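Local coordinates for protein beta-N-acetylhexosaminidase (Bacteroides fragilis, PDB 4PYS) that probably hydrolyses terminal beta-linked N-acetylhexosamine residues from glycans, as a glycoside hydrolase family 20 enzyme that also carries a bound zinc ion, at residues K60-V63 / I67-K70; Y47-P52 / Y152-S157. All coordinates share one frame; numbering follows the deposited sequence.

Contact 1: residues K60-V63 / I67-K70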
loop_
_atom_site.group_PDB
_atom_site.type_symbol
_atom_site.label_atom_id
_atom_site.label_comp_id
_atom_site.label_asym_id
_atom_site.label_seq_id
_atom_site.Cartn_x
_atom_site.Cartn_y
_atom_site.Cartn_z
ATOM N N LYS A 60 20.539 31.859 3.549
ATOM C CA LYS A 60 21.859 31.258 3.671
ATOM C C LYS A 60 22.214 31.059 5.145
ATOM O O LYS A 60 22.883 30.089 5.505
ATOM C CB LYS A 60 22.920 32.118 2.984
ATOM C CG LYS A 60 24.017 31.300 2.319
ATOM C CD LYS A 60 25.303 32.095 2.167
ATOM N N GLU A 61 21.762 31.982 5.991
ATOM C CA GLU A 61 22.039 31.917 7.427
ATOM C C GLU A 61 20.846 31.372 8.203
ATOM O O GLU A 61 19.767 31.969 8.189
ATOM C CB GLU A 61 22.421 33.300 7.959
ATOM C CG GLU A 61 23.785 33.782 7.495
ATOM C CD GLU A 61 24.910 32.908 8.018
ATOM O OE1 GLU A 61 25.620 32.290 7.196
ATOM O OE2 GLU A 61 25.084 32.837 9.253
ATOM N N GLU A 62 21.041 30.244 8.881
ATOM C CA GLU A 62 19.948 29.593 9.602
ATOM C C GLU A 62 19.300 30.502 10.646
ATOM O O GLU A 62 18.082 30.458 10.849
ATOM C CB GLU A 62 20.419 28.291 10.267
ATOM C CG GLU A 62 19.322 27.592 11.057
ATOM C CD GLU A 62 19.769 26.284 11.678
ATOM O OE1 GLU A 62 20.969 25.953 11.570
ATOM O OE2 GLU A 62 18.916 25.593 12.276
ATOM N N VAL A 63 20.116 31.325 11.301
ATOM C CA VAL A 63 19.640 32.141 12.412
ATOM C C VAL A 63 18.509 33.084 11.975
ATOM O O VAL A 63 17.620 33.410 12.766
ATOM C CB VAL A 63 20.803 32.913 13.089
ATOM C CG1 VAL A 63 21.304 34.027 12.195
ATOM C CG2 VAL A 63 20.362 33.466 14.431
ATOM N N ILE A 67 11.956 28.649 9.670
ATOM C CA ILE A 67 11.923 27.190 9.676
ATOM C C ILE A 67 13.245 26.661 9.155
ATOM O O ILE A 67 13.703 27.086 8.099
ATOM C CB ILE A 67 10.805 26.637 8.769
ATOM C CG1 ILE A 67 9.449 27.227 9.158
ATOM C CG2 ILE A 67 10.778 25.117 8.843
ATOM C CD1 ILE A 67 8.290 26.746 8.263
ATOM N N SER A 68 13.875 25.754 9.895
ATOM C CA SER A 68 15.072 25.099 9.380
ATOM C C SER A 68 14.891 23.593 9.294
ATOM O O SER A 68 14.155 22.981 10.078
ATOM C CB SER A 68 16.333 25.472 10.167
ATOM O OG SER A 68 16.131 25.384 11.556
ATOM N N TRP A 69 15.547 23.009 8.304
ATOM C CA TRP A 69 15.418 21.590 8.009
ATOM C C TRP A 69 16.803 20.993 8.175
ATOM O O TRP A 69 17.696 21.255 7.366
ATOM C CB TRP A 69 14.924 21.422 6.571
ATOM C CG TRP A 69 13.610 22.125 6.321
ATOM C CD1 TRP A 69 13.432 23.436 5.972
ATOM C CD2 TRP A 69 12.296 21.553 6.420
ATOM N NE1 TRP A 69 12.089 23.712 5.846
ATOM C CE2 TRP A 69 11.372 22.573 6.120
ATOM C CE3 TRP A 69 11.814 20.279 6.739
ATOM C CZ2 TRP A 69 9.986 22.349 6.112
ATOM C CZ3 TRP A 69 10.433 20.058 6.734
ATOM C CH2 TRP A 69 9.539 21.086 6.425
ATOM N N LYS A 70 16.996 20.225 9.245
ATOM C CA LYS A 70 18.336 19.792 9.627
ATOM C C LYS A 70 18.429 18.278 9.707
ATOM O O LYS A 70 17.462 17.608 10.021
ATOM C CB LYS A 70 18.714 20.385 10.989
ATOM C CG LYS A 70 18.551 21.897 11.076
ATOM C CD LYS A 70 19.833 22.620 10.778
ATOM C CE LYS A 70 20.734 22.604 12.006
ATOM N NZ LYS A 70 21.826 23.563 11.875
#

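Contact 2: residues Y47-P52 / Y152-S157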
loop_
_atom_site.group_PDB
_atom_site.type_symbol
_atom_site.label_atom_id
_atom_site.label_comp_id
_atom_site.label_asym_id
_atom_site.label_seq_id
_atom_site.Cartn_x
_atom_site.Cartn_y
_atom_site.Cartn_z
ATOM N N TYR A 47 5.447 22.671 -0.302
ATOM C CA TYR A 47 4.842 23.745 -1.092
ATOM C C TYR A 47 3.363 23.468 -1.362
ATOM O O TYR A 47 2.536 24.377 -1.421
ATOM C CB TYR A 47 5.576 23.932 -2.423
ATOM C CG TYR A 47 7.001 24.439 -2.309
ATOM C CD1 TYR A 47 7.390 25.277 -1.269
ATOM C CD2 TYR A 47 7.959 24.078 -3.252
ATOM C CE1 TYR A 47 8.695 25.735 -1.171
ATOM C CE2 TYR A 47 9.257 24.529 -3.164
ATOM C CZ TYR A 47 9.621 25.358 -2.121
ATOM O OH TYR A 47 10.920 25.805 -2.036
ATOM N N GLU A 48 3.032 22.198 -1.528
ATOM C CA GLU A 48 1.666 21.810 -1.839
ATOM C C GLU A 48 0.730 21.871 -0.628
ATOM O O GLU A 48 -0.446 22.223 -0.760
ATOM C CB GLU A 48 1.673 20.395 -2.424
ATOM C CG GLU A 48 0.310 19.885 -2.850
ATOM C CD GLU A 48 0.363 18.444 -3.319
ATOM O OE1 GLU A 48 1.190 18.125 -4.206
ATOM O OE2 GLU A 48 -0.424 17.632 -2.792
ATOM N N LYS A 49 1.248 21.539 0.550
ATOM C CA LYS A 49 0.383 21.305 1.709
ATOM C C LYS A 49 0.437 22.409 2.763
ATOM O O LYS A 49 -0.507 22.570 3.538
ATOM C CB LYS A 49 0.719 19.968 2.371
ATOM C CG LYS A 49 0.576 18.726 1.477
ATOM C CD LYS A 49 -0.839 18.569 0.917
ATOM C CE LYS A 49 -1.046 17.151 0.346
ATOM N NZ LYS A 49 -2.316 17.050 -0.475
ATOM N N LEU A 50 1.530 23.170 2.788
ATOM C CA LEU A 50 1.753 24.136 3.871
ATOM C C LEU A 50 1.943 25.583 3.406
ATOM O O LEU A 50 1.129 26.453 3.722
ATOM C CB LEU A 50 2.936 23.685 4.740
ATOM C CG LEU A 50 2.662 22.425 5.566
ATOM C CD1 LEU A 50 3.938 21.842 6.141
ATOM C CD2 LEU A 50 1.683 22.773 6.676
ATOM N N VAL A 51 3.025 25.840 2.674
ATOM C CA VAL A 51 3.347 27.199 2.223
ATOM C C VAL A 51 3.776 27.159 0.768
ATOM O O VAL A 51 4.747 26.478 0.437
ATOM C CB VAL A 51 4.523 27.797 3.033
ATOM C CG1 VAL A 51 4.835 29.229 2.571
ATOM C CG2 VAL A 51 4.227 27.764 4.519
ATOM N N PRO A 52 3.075 27.906 -0.101
ATOM C CA PRO A 52 3.421 27.959 -1.526
ATOM C C PRO A 52 4.840 28.474 -1.722
ATOM O O PRO A 52 5.257 29.365 -0.982
ATOM C CB PRO A 52 2.448 29.007 -2.086
ATOM C CG PRO A 52 1.347 29.113 -1.087
ATOM C CD PRO A 52 1.985 28.842 0.238
ATOM N N TYR A 152 -5.220 8.257 -3.336
ATOM C CA TYR A 152 -4.938 7.229 -2.330
ATOM C C TYR A 152 -3.460 7.096 -2.003
ATOM O O TYR A 152 -3.096 6.694 -0.889
ATOM C CB TYR A 152 -5.614 5.901 -2.713
ATOM C CG TYR A 152 -7.099 6.108 -2.650
ATOM C CD1 TYR A 152 -7.730 6.312 -1.427
ATOM C CD2 TYR A 152 -7.863 6.178 -3.803
ATOM C CE1 TYR A 152 -9.092 6.556 -1.354
ATOM C CE2 TYR A 152 -9.228 6.408 -3.737
ATOM C CZ TYR A 152 -9.832 6.597 -2.520
ATOM O OH TYR A 152 -11.185 6.845 -2.475
ATOM N N ILE A 153 -2.601 7.469 -2.946
ATOM C CA ILE A 153 -1.179 7.602 -2.633
ATOM C C ILE A 153 -0.997 8.757 -1.642
ATOM O O ILE A 153 -0.264 8.648 -0.649
ATOM C CB ILE A 153 -0.384 7.872 -3.911
ATOM C CG1 ILE A 153 -0.320 6.590 -4.746
ATOM C CG2 ILE A 153 1.026 8.416 -3.576
ATOM C CD1 ILE A 153 0.294 6.766 -6.143
ATOM N N ASP A 154 -1.686 9.862 -1.905
ATOM C CA ASP A 154 -1.639 11.007 -0.998
ATOM C C ASP A 154 -2.170 10.613 0.380
ATOM O O ASP A 154 -1.617 11.020 1.411
ATOM C CB ASP A 154 -2.463 12.156 -1.591
ATOM C CG ASP A 154 -2.106 13.507 -1.006
ATOM O OD1 ASP A 154 -0.896 13.803 -0.846
ATOM O OD2 ASP A 154 -3.044 14.279 -0.707
HETATM N N MSE A 155 -3.232 9.809 0.407
HETATM C CA MSE A 155 -3.772 9.322 1.684
HETATM C C MSE A 155 -2.732 8.501 2.437
HETATM O O MSE A 155 -2.542 8.663 3.651
HETATM C CB MSE A 155 -5.018 8.464 1.454
HETATM C CG MSE A 155 -5.516 7.829 2.743
HETATM SE SE MSE A 155 -6.659 6.293 2.399
HETATM C CE MSE A 155 -5.268 5.072 1.813
ATOM N N ALA A 156 -2.052 7.623 1.722
ATOM C CA ALA A 156 -1.076 6.742 2.359
ATOM C C ALA A 156 -0.003 7.584 3.031
ATOM O O ALA A 156 0.362 7.342 4.176
ATOM C CB ALA A 156 -0.464 5.803 1.314
ATOM N N SER A 157 0.475 8.601 2.327
ATOM C CA SER A 157 1.503 9.495 2.878
ATOM C C SER A 157 0.971 10.262 4.077
ATOM O O SER A 157 1.664 10.419 5.089
ATOM C CB SER A 157 1.954 10.491 1.810
ATOM O OG SER A 157 3.054 11.262 2.282
#

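Contact 1: residues K60-V63 / I67-K70
Glu62 lays its carboxylate between Ser68 and Lys70, two residues that stand on the same side of strand 67-71, and gives each of them one oxygen. Its chain is fully extended, with CG anti to the backbone N (chi1 179°), and this length lets a residue of the preceding loop span the gap to the strand. The close-packed part of the contact lies low, near the strand backbone. There Ser68 CB sits 3.8 Å from Glu62 CG, and Ser68 OG donates a hydrogen bond of 2.9 Å to Glu62 OE2, reaching it from the anti side and well out of the carboxylate plane, by 27°. A serine suits this buried place, being small and able to offer a proton. Farther out, where Glu62 and Lys70 are both partly exposed, a second charged group joins. Lys70, bent at chi2 and chi3, curls its methylenes past the carboxylate, CD lying 3.5 Å from Glu62 OE2, and brings NZ to the syn side of Glu62 OE1 in a salt bridge of 2.6 Å. This is local packing that ties the short loop after strand 56-58 back onto strand 67-71, in the mixed sheet of the region assigned to family 20 domain 2. Beneath it, strand 67-71 runs parallel to both of its neighbours, 31-35 and 89-93; Tyr34 of the first touches Glu62 and Ser68, and Glu92 of the second lies against Lys70.

Contact 2: residues Y47-P52 / Y152-S157
With CG anti to its carbonyl carbon (chi1 -59°) and a further bend at chi2 (-58°), Lys49 straightens over its last two torsions and sends its ammonium group across to Asp154, whose carboxylate is held out from the facing helix with CG anti to the backbone N. The two side chains come from opposite directions, and Lys49 NZ donates to Asp154 OD2 at 2.9 Å, on the syn side and 18° out of the carboxylate plane. A long lysine suits this position because the backbones stay far apart: the nearest pair, Lys49 CA and Asp154 CA, is 10.8 Å apart. The same ammonium also binds its sequence neighbour, Lys49 NZ lying 3.0 Å from Glu48 OE2, which offers its anti lone pair. The cation thus sits between two acids whose like charges come within 4.3 Å, Glu48 OE2 to Asp154 OD1. Arg216 NH2 forms salt bridges with these two approaching oxygens, and this would be expected to ease the burial of Asp154. The salt-bridge network spans the interface between domain 2 and the TIM-barrel catalytic domain, joining helix 43-49, close to its C-terminal end, to helix 146-158, which follows barrel strand 132-138. Lys49 also rests on Arg107 of helix 96-109, while Asp154 touches Tyr212 of helix 203-214.

Both contacts are polar and partly buried, but they work at different scales. Contact 1 is local, closing a short loop onto the next strand near the periphery, its centre about 34 Å from the centre of the chain. Contact 2, its centre about 16 Å from that of the chain, joins a helix of the region assigned to family 20 domain 2 to one of the catalytic domain. The chemistry differs too: in contact 1 a single acid is shared by a hydroxyl and an ammonium, whereas in contact 2 two acids share an ammonium and Arg216. Contact 1 is nested within the chain loop that contact 2 closes; their centres are 22 Å apart and their atoms do not touch.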